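Local coordinates for dermonecrotic toxin (Pasteurella multocida, PDB 2EBF), which acts as a potent mitogen that induces bone resorption and is associated with severe progressive atrophic rhinitis in pigs, its C-terminal region forming this chain, at residues 203-208 / 304-309; 266-271 / 462-467. One frame throughout, in Å; residues are numbered along the deposited sequence.

Interaction 1. Residues 203-208 / 304-309; sequences VKYVIE and GFEQAF
Tyr205 and Phe305 meet because their first torsions bring the rings together from strand 205-207 and helix 305-309: CG of Tyr205 stands opposite its carbonyl carbon (chi1 -37°), while CG of Phe305 is trans to its own nitrogen (chi1 -173°). The result is a T-shaped pair, its centroids 4.9 Å apart and its planes at 86°, in which the edge of Phe305 points into the face of Tyr205. Phe305 CE2 lies almost over the centre of that face, 3.7 Å from Tyr205 CE2, and Lys204 CB lies against the opposite face, so the phenol is held between them.

The tyrosine hydroxyl lets a buried aromatic side chain end in polar company. Its OH bonds to the backbone N of Tyr267, and a water links Tyr205 OH to Glu306 OE2, donating to the glutamate. Further along the strand, the methyl-tipped branch of Ile207, CG1 to CD1, reaches the Phe309 ring obliquely in an off-centre CH-pi contact, with CD1 3.7 Å from Phe309 CD2.

The backbones also join directly: Val206 N donates to Phe309 O at 2.8 Å. Tyr205 CA adds a CA-H...O contact to the same oxygen. Strand 205-207, an edge strand of a small antiparallel sheet with a classic beta bulge at Lys204 and Tyr205 facing Ile263, is thereby packed against the short helix 305-309.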
loop_
_atom_site.group_PDB
_atom_site.type_symbol
_atom_site.label_atom_id
_atom_site.label_comp_id
_atom_site.label_asym_id
_atom_site.label_seq_id
_atom_site.Cartn_x
_atom_site.Cartn_y
_atom_site.Cartn_z
ATOM N N VAL A 203 -17.721 -4.557 16.911
ATOM C CA VAL A 203 -16.809 -5.283 17.796
ATOM C C VAL A 203 -15.447 -5.514 17.138
ATOM O O VAL A 203 -15.361 -5.927 15.977
ATOM C CB VAL A 203 -17.406 -6.639 18.252
ATOM C CG1 VAL A 203 -16.446 -7.364 19.185
ATOM C CG2 VAL A 203 -18.740 -6.431 18.951
ATOM N N LYS A 204 -14.392 -5.247 17.902
ATOM C CA LYS A 204 -13.026 -5.487 17.461
ATOM C C LYS A 204 -12.439 -6.725 18.141
ATOM O O LYS A 204 -11.795 -7.547 17.487
ATOM C CB LYS A 204 -12.155 -4.256 17.730
ATOM C CG LYS A 204 -12.621 -3.001 17.010
ATOM C CD LYS A 204 -11.783 -1.792 17.396
ATOM C CE LYS A 204 -12.387 -0.494 16.867
ATOM N NZ LYS A 204 -12.238 -0.350 15.388
ATOM N N TYR A 205 -12.679 -6.856 19.447
ATOM C CA TYR A 205 -12.123 -7.955 20.235
ATOM C C TYR A 205 -13.182 -8.658 21.081
ATOM O O TYR A 205 -14.129 -8.033 21.568
ATOM C CB TYR A 205 -10.965 -7.473 21.117
ATOM C CG TYR A 205 -10.088 -6.412 20.466
ATOM C CD1 TYR A 205 -10.279 -5.061 20.750
ATOM C CD2 TYR A 205 -9.081 -6.762 19.558
ATOM C CE1 TYR A 205 -9.494 -4.075 20.154
ATOM C CE2 TYR A 205 -8.278 -5.779 18.952
ATOM C CZ TYR A 205 -8.495 -4.434 19.259
ATOM O OH TYR A 205 -7.723 -3.437 18.684
ATOM N N VAL A 206 -13.025 -9.969 21.227
ATOM C CA VAL A 206 -13.897 -10.750 22.096
ATOM C C VAL A 206 -13.058 -11.656 22.972
ATOM O O VAL A 206 -12.172 -12.362 22.484
ATOM C CB VAL A 206 -14.933 -11.593 21.307
ATOM C CG1 VAL A 206 -15.780 -12.455 22.253
ATOM C CG2 VAL A 206 -15.839 -10.706 20.486
ATOM N N ILE A 207 -13.325 -11.608 24.274
ATOM C CA ILE A 207 -12.849 -12.633 25.184
ATOM C C ILE A 207 -14.037 -13.578 25.373
ATOM O O ILE A 207 -15.047 -13.218 25.990
ATOM C CB ILE A 207 -12.343 -12.044 26.532
ATOM C CG1 ILE A 207 -10.996 -11.329 26.353
ATOM C CG2 ILE A 207 -12.163 -13.151 27.564
ATOM C CD1 ILE A 207 -11.043 -10.022 25.570
ATOM N N GLU A 208 -13.914 -14.773 24.801
ATOM C CA GLU A 208 -15.022 -15.720 24.706
ATOM C C GLU A 208 -15.445 -16.263 26.076
ATOM O O GLU A 208 -16.633 -16.329 26.381
ATOM C CB GLU A 208 -14.655 -16.864 23.751
ATOM C CG GLU A 208 -15.744 -17.916 23.573
ATOM C CD GLU A 208 -15.493 -18.856 22.405
ATOM O OE1 GLU A 208 -14.338 -18.952 21.937
ATOM O OE2 GLU A 208 -16.459 -19.507 21.953
ATOM N N GLY A 304 0.343 -11.711 20.739
ATOM C CA GLY A 304 -0.022 -10.367 20.299
ATOM C C GLY A 304 -1.448 -10.087 20.731
ATOM O O GLY A 304 -2.248 -11.015 20.880
ATOM N N PHE A 305 -1.773 -8.813 20.943
ATOM C CA PHE A 305 -3.097 -8.441 21.459
ATOM C C PHE A 305 -4.190 -8.894 20.504
ATOM O O PHE A 305 -5.165 -9.546 20.905
ATOM C CB PHE A 305 -3.190 -6.931 21.713
ATOM C CG PHE A 305 -4.461 -6.504 22.400
ATOM C CD1 PHE A 305 -4.512 -6.380 23.794
ATOM C CD2 PHE A 305 -5.606 -6.221 21.659
ATOM C CE1 PHE A 305 -5.686 -5.984 24.435
ATOM C CE2 PHE A 305 -6.782 -5.829 22.288
ATOM C CZ PHE A 305 -6.825 -5.711 23.679
ATOM N N GLU A 306 -4.016 -8.549 19.232
ATOM C CA GLU A 306 -4.972 -8.930 18.201
ATOM C C GLU A 306 -4.966 -10.439 17.970
ATOM O O GLU A 306 -6.020 -11.038 17.790
ATOM C CB GLU A 306 -4.680 -8.176 16.903
ATOM C CG GLU A 306 -4.850 -6.661 17.032
ATOM C CD GLU A 306 -3.581 -5.942 17.468
ATOM O OE1 GLU A 306 -2.559 -6.611 17.736
ATOM O OE2 GLU A 306 -3.609 -4.696 17.529
ATOM N N GLN A 307 -3.776 -11.043 17.983
ATOM C CA GLN A 307 -3.631 -12.500 17.869
ATOM C C GLN A 307 -4.497 -13.233 18.895
ATOM O O GLN A 307 -5.101 -14.264 18.596
ATOM C CB GLN A 307 -2.166 -12.917 18.055
ATOM C CG GLN A 307 -1.951 -14.427 17.940
ATOM C CD GLN A 307 -0.526 -14.865 18.187
ATOM O OE1 GLN A 307 -0.085 -15.898 17.671
ATOM N NE2 GLN A 307 0.205 -14.094 18.974
ATOM N N ALA A 308 -4.559 -12.675 20.103
ATOM C CA ALA A 308 -5.268 -13.284 21.218
ATOM C C ALA A 308 -6.770 -12.997 21.220
ATOM O O ALA A 308 -7.570 -13.888 21.528
ATOM C CB ALA A 308 -4.642 -12.825 22.544
ATOM N N PHE A 309 -7.150 -11.765 20.870
ATOM C CA PHE A 309 -8.503 -11.271 21.163
ATOM C C PHE A 309 -9.358 -10.811 19.982
ATOM O O PHE A 309 -10.585 -10.725 20.108
ATOM C CB PHE A 309 -8.441 -10.118 22.165
ATOM C CG PHE A 309 -7.700 -10.434 23.435
ATOM C CD1 PHE A 309 -6.734 -9.551 23.917
ATOM C CD2 PHE A 309 -7.976 -11.590 24.160
ATOM C CE1 PHE A 309 -6.048 -9.811 25.098
ATOM C CE2 PHE A 309 -7.294 -11.868 25.344
ATOM C CZ PHE A 309 -6.329 -10.976 25.818
HETATM O O HOH W 1 -5.979 -3.693 16.915
#

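Interaction 2. Residues 266-271 / 462-467; sequences SYEEMF and HSDNSV
Glu268 OE2 is held by Asn465 N and by a water: Asn465 N donates to Glu268 OE2 at 2.9 Å, arriving from above the carboxylate plane, and the water, which also accepts from Val467 N just beyond the turn, donates to the same oxygen. This turn is a type II beta turn, Ser463 to Ser466, in the loop between strand 456-461 and helix 473-490. A glutamate suits this place because it is long enough to carry its carboxylate from the first turn of helix 267-273 to that loop; the bend at chi2 (96°) turns the carboxylate toward the turn.

The other carboxylate oxygen, OE1, receives two waters. One joins it to Ser266 OG and Ser463 OG, and the other leads to Asp464 OD2, which lies 3.9 Å from Glu268 OE2. These neighbouring negative charges would probably be eased by the waters and by Arg322, in a salt bridge with Asp464 OD2; Asp464 OD1 is hydrogen-bonded to Tyr478 OH. Small hydroxyl side chains finish the polar side: Ser266, the N-cap, accepts from Glu269 N, while Ser463 OG also bonds to Asp408.

Branched Val467 fills the apolar side with both methyls. CG2 packs on Glu268 CG and on Phe271, and CG1 also approaches Tyr267. Over the flat phenyl of Phe271, Val467 CG1 sits 3.7 Å from the ring centroid, just 8° off the normal.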
loop_
_atom_site.group_PDB
_atom_site.type_symbol
_atom_site.label_atom_id
_atom_site.label_comp_id
_atom_site.label_asym_id
_atom_site.label_seq_id
_atom_site.Cartn_x
_atom_site.Cartn_y
_atom_site.Cartn_z
ATOM N N SER A 266 -10.262 0.237 20.297
ATOM C CA SER A 266 -9.079 -0.385 19.726
ATOM C C SER A 266 -7.958 -0.458 20.757
ATOM O O SER A 266 -7.886 0.361 21.683
ATOM C CB SER A 266 -8.626 0.376 18.478
ATOM O OG SER A 266 -8.102 1.648 18.817
ATOM N N TYR A 267 -7.101 -1.461 20.602
ATOM C CA TYR A 267 -5.917 -1.629 21.432
ATOM C C TYR A 267 -5.185 -0.306 21.651
ATOM O O TYR A 267 -4.872 0.061 22.785
ATOM C CB TYR A 267 -4.975 -2.643 20.774
ATOM C CG TYR A 267 -3.650 -2.816 21.475
ATOM C CD1 TYR A 267 -2.454 -2.747 20.768
ATOM C CD2 TYR A 267 -3.592 -3.057 22.845
ATOM C CE1 TYR A 267 -1.232 -2.917 21.411
ATOM C CE2 TYR A 267 -2.384 -3.223 23.496
ATOM C CZ TYR A 267 -1.210 -3.151 22.784
ATOM O OH TYR A 267 -0.013 -3.315 23.445
ATOM N N GLU A 268 -4.929 0.407 20.557
ATOM C CA GLU A 268 -4.146 1.644 20.594
ATOM C C GLU A 268 -4.883 2.786 21.276
ATOM O O GLU A 268 -4.266 3.604 21.966
ATOM C CB GLU A 268 -3.728 2.057 19.181
ATOM C CG GLU A 268 -2.736 1.104 18.523
ATOM C CD GLU A 268 -3.401 0.072 17.624
ATOM O OE1 GLU A 268 -4.649 -0.056 17.655
ATOM O OE2 GLU A 268 -2.664 -0.610 16.875
ATOM N N GLU A 269 -6.195 2.844 21.077
ATOM C CA GLU A 269 -7.019 3.827 21.762
ATOM C C GLU A 269 -6.904 3.657 23.277
ATOM O O GLU A 269 -6.694 4.626 24.014
ATOM C CB GLU A 269 -8.476 3.703 21.335
ATOM C CG GLU A 269 -9.413 4.572 22.168
ATOM C CD GLU A 269 -10.865 4.383 21.825
ATOM O OE1 GLU A 269 -11.716 4.891 22.579
ATOM O OE2 GLU A 269 -11.168 3.733 20.808
ATOM N N MET A 270 -7.038 2.415 23.735
ATOM C CA MET A 270 -6.933 2.116 25.155
ATOM C C MET A 270 -5.541 2.407 25.700
ATOM O O MET A 270 -5.408 3.001 26.771
ATOM C CB MET A 270 -7.315 0.666 25.423
ATOM C CG MET A 270 -8.758 0.375 25.128
ATOM S SD MET A 270 -9.209 -1.225 25.803
ATOM C CE MET A 270 -10.959 -1.240 25.449
ATOM N N PHE A 271 -4.512 2.009 24.958
ATOM C CA PHE A 271 -3.127 2.190 25.389
ATOM C C PHE A 271 -2.763 3.653 25.647
ATOM O O PHE A 271 -2.044 3.957 26.602
ATOM C CB PHE A 271 -2.157 1.593 24.372
ATOM C CG PHE A 271 -0.711 1.721 24.763
ATOM C CD1 PHE A 271 -0.077 0.703 25.471
ATOM C CD2 PHE A 271 0.016 2.858 24.429
ATOM C CE1 PHE A 271 1.261 0.814 25.835
ATOM C CE2 PHE A 271 1.359 2.982 24.790
ATOM C CZ PHE A 271 1.981 1.951 25.495
ATOM N N HIS A 462 -2.574 8.913 13.424
ATOM C CA HIS A 462 -3.493 7.849 13.050
ATOM C C HIS A 462 -3.188 6.684 13.987
ATOM O O HIS A 462 -2.046 6.214 14.040
ATOM C CB HIS A 462 -3.280 7.474 11.578
ATOM C CG HIS A 462 -4.210 6.413 11.069
ATOM N ND1 HIS A 462 -5.547 6.646 10.817
ATOM C CD2 HIS A 462 -3.986 5.117 10.740
ATOM C CE1 HIS A 462 -6.108 5.539 10.364
ATOM N NE2 HIS A 462 -5.182 4.595 10.308
ATOM N N SER A 463 -4.197 6.227 14.728
ATOM C CA SER A 463 -3.968 5.300 15.849
ATOM C C SER A 463 -3.495 3.886 15.500
ATOM O O SER A 463 -2.815 3.242 16.302
ATOM C CB SER A 463 -5.193 5.236 16.774
ATOM O OG SER A 463 -6.215 4.430 16.223
ATOM N N ASP A 464 -3.824 3.392 14.312
ATOM C CA ASP A 464 -3.498 2.000 14.011
ATOM C C ASP A 464 -1.983 1.803 13.963
ATOM O O ASP A 464 -1.279 2.568 13.293
ATOM C CB ASP A 464 -4.156 1.556 12.697
ATOM C CG ASP A 464 -3.873 0.108 12.367
ATOM O OD1 ASP A 464 -3.480 -0.161 11.213
ATOM O OD2 ASP A 464 -4.028 -0.766 13.251
ATOM N N ASN A 465 -1.492 0.788 14.678
ATOM C CA ASN A 465 -0.063 0.412 14.668
ATOM C C ASN A 465 0.830 1.437 15.390
ATOM O O ASN A 465 2.041 1.518 15.137
ATOM C CB ASN A 465 0.422 0.165 13.225
ATOM C CG ASN A 465 1.502 -0.915 13.128
ATOM O OD1 ASN A 465 2.090 -1.133 12.052
ATOM N ND2 ASN A 465 1.756 -1.604 14.228
ATOM N N SER A 466 0.225 2.205 16.300
ATOM C CA SER A 466 0.909 3.326 16.962
ATOM C C SER A 466 1.543 3.017 18.323
ATOM O O SER A 466 2.206 3.886 18.907
ATOM C CB SER A 466 -0.046 4.511 17.101
ATOM O OG SER A 466 -1.128 4.189 17.954
ATOM N N VAL A 467 1.353 1.796 18.818
ATOM C CA VAL A 467 1.872 1.396 20.133
ATOM C C VAL A 467 3.289 0.825 20.004
ATOM O O VAL A 467 3.544 -0.011 19.136
ATOM C CB VAL A 467 0.912 0.391 20.829
ATOM C CG1 VAL A 467 1.515 -0.186 22.123
ATOM C CG2 VAL A 467 -0.414 1.061 21.126
HETATM O O HOH W 2 -6.450 1.891 16.698
HETATM O O HOH W 3 0.038 -0.681 17.718
HETATM O O HOH W 4 -5.744 -1.323 15.608
#

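The centres of interactions 1 and 2 lie 14 Å apart, within the range of the toxin's C2 domain. Along the chain the segments alternate, 203-208, 266-271, 304-309 and 462-467, so the two long-range closures interlock. They also touch: the Phe305 ring stacks on that of Tyr267, and Glu306 OE2 comes within 4.2 Å of Glu268 OE2. Helix 267-273 therefore stands between the small antiparallel sheet with helix 305-309 and the loop that follows strand 456-461, an outermost strand of the mixed six-stranded sheet. Helix 312-333 touches both contacts, and together they join the parts of the domain holding these two sheets.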